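Local coordinates for probable 2-oxoglutarate-dependent dioxygenase At5g05600 (Arabidopsis thaliana, PDB 6LSV), which oxidises the plant hormone jasmonate to 12-hydroxyjasmonate, using iron, molecular oxygen and 2-oxoglutarate, at residues Q272-E283 with G343-I351. Residues are numbered along the deposited sequence; the frame is centred on the assembly and turned at random.
Sequences QILSNSTYKSVE and GKSHVESHI
The amide of Gln272 lies with one face over both methyls of Val347, CG2 approaching to 3.9 Å of its NE2. Against the other face rests the aliphatic part of Lys280, whose CD is 4.1 Å from the Gln272 CD. The amide edges do the polar work: OE1 accepts from Ser281 N and Lys344 NZ, while NE2 donates to Tyr324 OH and to a water that also binds Glu348 OE2. Gln272 sits on the last turn of helix 269-274, which a Schellman motif closes at Asn276. The chain then runs back toward the jelly-roll core of this 2-oxoglutarate oxygenase, reaching the iron ligand His284 just past Glu283. The contact thus ties the C-terminal helix 345-348 to the approach to the metal.

A second flat group, the carboxylate of Glu283, has Lys344 CG over one face, 4.0 Å from its CD; its OE1 forms a salt bridge with Arg248, and OE2 comes within 3.4 Å of Gly343 CA. Beyond Val347, Ile273 crosses His350 at about a right angle, its CD1 4.0 Å from CD2 of the ring.

Lys344 runs past Glu283 CB and bends at chi3 (52°), which brings its ammonium in to Gln272 and Ser281. There NZ donates three hydrogen bonds, to Gln272 OE1, Ser281 OG and Ser281 O. Ser281 OG is also bonded to Asp269, whose negative charge probably helps to balance the lysine. The bond from Lys344 NZ to Ser281 O spans 2.7 Å and meets a lone pair in the carbonyl plane, at a C=O...N angle of 132°.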
# COMPACT_ATOMS: atom_id res chain seq x y z
N GLN A 272 -10.93 7.51 4.29
CA GLN A 272 -10.97 8.92 4.64
C GLN A 272 -12.23 9.58 4.08
O GLN A 272 -12.87 10.39 4.76
CB GLN A 272 -9.72 9.64 4.12
CG GLN A 272 -9.82 11.17 4.19
CD GLN A 272 -8.48 11.89 4.09
OE1 GLN A 272 -7.43 11.34 4.43
NE2 GLN A 272 -8.52 13.13 3.62
N ILE A 273 -12.61 9.21 2.86
CA ILE A 273 -13.82 9.76 2.25
C ILE A 273 -15.07 9.25 2.96
O ILE A 273 -16.00 10.01 3.24
CB ILE A 273 -13.85 9.45 0.74
CG1 ILE A 273 -12.65 10.09 0.04
CG2 ILE A 273 -15.14 9.93 0.11
CD1 ILE A 273 -12.24 9.37 -1.22
N LEU A 274 -15.11 7.94 3.26
CA LEU A 274 -16.29 7.38 3.91
C LEU A 274 -16.48 7.96 5.31
O LEU A 274 -17.61 8.27 5.71
CB LEU A 274 -16.17 5.85 3.98
CG LEU A 274 -16.52 5.11 2.68
CD1 LEU A 274 -16.11 3.65 2.76
CD2 LEU A 274 -18.01 5.22 2.38
N SER A 275 -15.40 8.12 6.06
CA SER A 275 -15.47 8.70 7.39
C SER A 275 -15.66 10.21 7.37
O SER A 275 -15.52 10.85 8.42
CB SER A 275 -14.21 8.34 8.19
OG SER A 275 -13.06 9.00 7.68
N ASN A 276 -15.96 10.79 6.21
CA ASN A 276 -16.06 12.24 6.03
C ASN A 276 -14.87 12.96 6.66
O ASN A 276 -15.01 13.98 7.34
CB ASN A 276 -17.38 12.78 6.60
CG ASN A 276 -17.79 14.12 5.98
OD1 ASN A 276 -17.40 14.43 4.85
ND2 ASN A 276 -18.57 14.90 6.71
N SER A 277 -13.68 12.39 6.45
CA SER A 277 -12.39 12.87 6.94
C SER A 277 -12.20 12.73 8.44
O SER A 277 -11.26 13.30 9.00
CB SER A 277 -12.13 14.33 6.54
OG SER A 277 -11.40 14.41 5.33
N THR A 278 -13.06 11.97 9.13
CA THR A 278 -12.79 11.68 10.54
C THR A 278 -11.57 10.79 10.67
O THR A 278 -10.71 11.01 11.54
CB THR A 278 -14.01 11.03 11.20
OG1 THR A 278 -15.17 11.84 10.98
CG2 THR A 278 -13.77 10.88 12.70
N TYR A 279 -11.47 9.76 9.83
CA TYR A 279 -10.24 9.01 9.67
C TYR A 279 -9.42 9.65 8.56
O TYR A 279 -9.96 10.08 7.54
CB TYR A 279 -10.52 7.55 9.32
CG TYR A 279 -11.22 6.76 10.41
CD1 TYR A 279 -11.15 7.16 11.74
CD2 TYR A 279 -11.96 5.63 10.11
CE1 TYR A 279 -11.78 6.44 12.73
CE2 TYR A 279 -12.59 4.90 11.09
CZ TYR A 279 -12.50 5.31 12.40
OH TYR A 279 -13.14 4.60 13.39
N LYS A 280 -8.11 9.73 8.77
CA LYS A 280 -7.20 10.29 7.78
C LYS A 280 -6.36 9.18 7.17
O LYS A 280 -5.94 8.26 7.87
CB LYS A 280 -6.29 11.35 8.41
CG LYS A 280 -7.04 12.55 8.96
CD LYS A 280 -7.80 13.27 7.85
CE LYS A 280 -8.44 14.54 8.37
NZ LYS A 280 -7.63 15.15 9.46
N SER A 281 -6.13 9.26 5.87
CA SER A 281 -5.24 8.31 5.22
C SER A 281 -3.80 8.74 5.45
O SER A 281 -3.45 9.90 5.26
CB SER A 281 -5.54 8.21 3.72
OG SER A 281 -5.34 9.45 3.06
N VAL A 282 -2.97 7.79 5.89
CA VAL A 282 -1.57 8.09 6.16
C VAL A 282 -0.82 8.34 4.86
O VAL A 282 -1.08 7.70 3.83
CB VAL A 282 -0.91 6.95 6.96
CG1 VAL A 282 -0.98 5.63 6.18
CG2 VAL A 282 0.53 7.29 7.31
N GLU A 283 0.09 9.30 4.89
CA GLU A 283 1.01 9.56 3.79
C GLU A 283 2.36 8.93 4.11
O GLU A 283 2.93 9.20 5.18
CB GLU A 283 1.16 11.07 3.55
CG GLU A 283 2.04 11.43 2.38
CD GLU A 283 2.11 12.94 2.16
OE1 GLU A 283 1.72 13.70 3.07
OE2 GLU A 283 2.56 13.36 1.07
N GLY A 343 1.61 12.31 -3.35
CA GLY A 343 1.28 12.64 -1.97
C GLY A 343 -0.20 12.44 -1.71
O GLY A 343 -0.82 11.49 -2.20
N LYS A 344 -0.77 13.35 -0.92
CA LYS A 344 -2.20 13.35 -0.64
C LYS A 344 -2.95 14.37 -1.49
O LYS A 344 -4.08 14.76 -1.14
CB LYS A 344 -2.45 13.61 0.85
CG LYS A 344 -1.86 12.56 1.77
CD LYS A 344 -2.57 12.54 3.11
CE LYS A 344 -4.07 12.43 2.94
NZ LYS A 344 -4.76 12.02 4.20
N SER A 345 -2.36 14.82 -2.60
CA SER A 345 -3.04 15.79 -3.45
C SER A 345 -4.21 15.17 -4.20
O SER A 345 -5.11 15.90 -4.63
CB SER A 345 -2.05 16.43 -4.43
OG SER A 345 -1.60 15.50 -5.39
N HIS A 346 -4.22 13.85 -4.37
CA HIS A 346 -5.32 13.19 -5.07
C HIS A 346 -6.61 13.29 -4.27
O HIS A 346 -7.67 13.65 -4.81
CB HIS A 346 -4.97 11.73 -5.36
CG HIS A 346 -3.96 11.55 -6.46
ND1 HIS A 346 -2.99 10.58 -6.42
CD2 HIS A 346 -3.78 12.23 -7.62
CE1 HIS A 346 -2.25 10.66 -7.52
NE2 HIS A 346 -2.71 11.65 -8.26
N VAL A 347 -6.56 12.99 -2.97
CA VAL A 347 -7.77 13.05 -2.16
C VAL A 347 -8.11 14.50 -1.78
O VAL A 347 -9.29 14.84 -1.63
CB VAL A 347 -7.65 12.15 -0.92
CG1 VAL A 347 -6.52 12.61 -0.02
CG2 VAL A 347 -8.97 12.10 -0.15
N GLU A 348 -7.11 15.36 -1.62
CA GLU A 348 -7.41 16.74 -1.24
C GLU A 348 -7.96 17.55 -2.41
O GLU A 348 -8.75 18.48 -2.19
CB GLU A 348 -6.17 17.40 -0.64
CG GLU A 348 -6.20 17.40 0.89
CD GLU A 348 -4.83 17.17 1.50
OE1 GLU A 348 -3.83 17.57 0.86
OE2 GLU A 348 -4.75 16.60 2.61
N SER A 349 -7.58 17.22 -3.64
CA SER A 349 -8.26 17.82 -4.79
C SER A 349 -9.65 17.23 -5.01
O SER A 349 -10.37 17.69 -5.90
CB SER A 349 -7.42 17.63 -6.06
OG SER A 349 -7.56 16.32 -6.56
N HIS A 350 -10.02 16.22 -4.22
CA HIS A 350 -11.35 15.62 -4.28
C HIS A 350 -12.33 16.28 -3.32
O HIS A 350 -13.54 16.07 -3.45
CB HIS A 350 -11.24 14.12 -3.98
CG HIS A 350 -12.45 13.32 -4.36
ND1 HIS A 350 -13.03 13.39 -5.61
CD2 HIS A 350 -13.18 12.42 -3.65
CE1 HIS A 350 -14.07 12.57 -5.65
NE2 HIS A 350 -14.18 11.97 -4.48
N ILE A 351 -11.84 17.07 -2.36
CA ILE A 351 -12.73 17.82 -1.46
C ILE A 351 -13.60 18.75 -2.30
O ILE A 351 -13.09 19.58 -3.05
CB ILE A 351 -11.92 18.59 -0.41
CG1 ILE A 351 -11.47 17.67 0.73
CG2 ILE A 351 -12.74 19.74 0.15
CD1 ILE A 351 -10.35 18.24 1.57
O HOH W 1 -6.43 15.41 4.31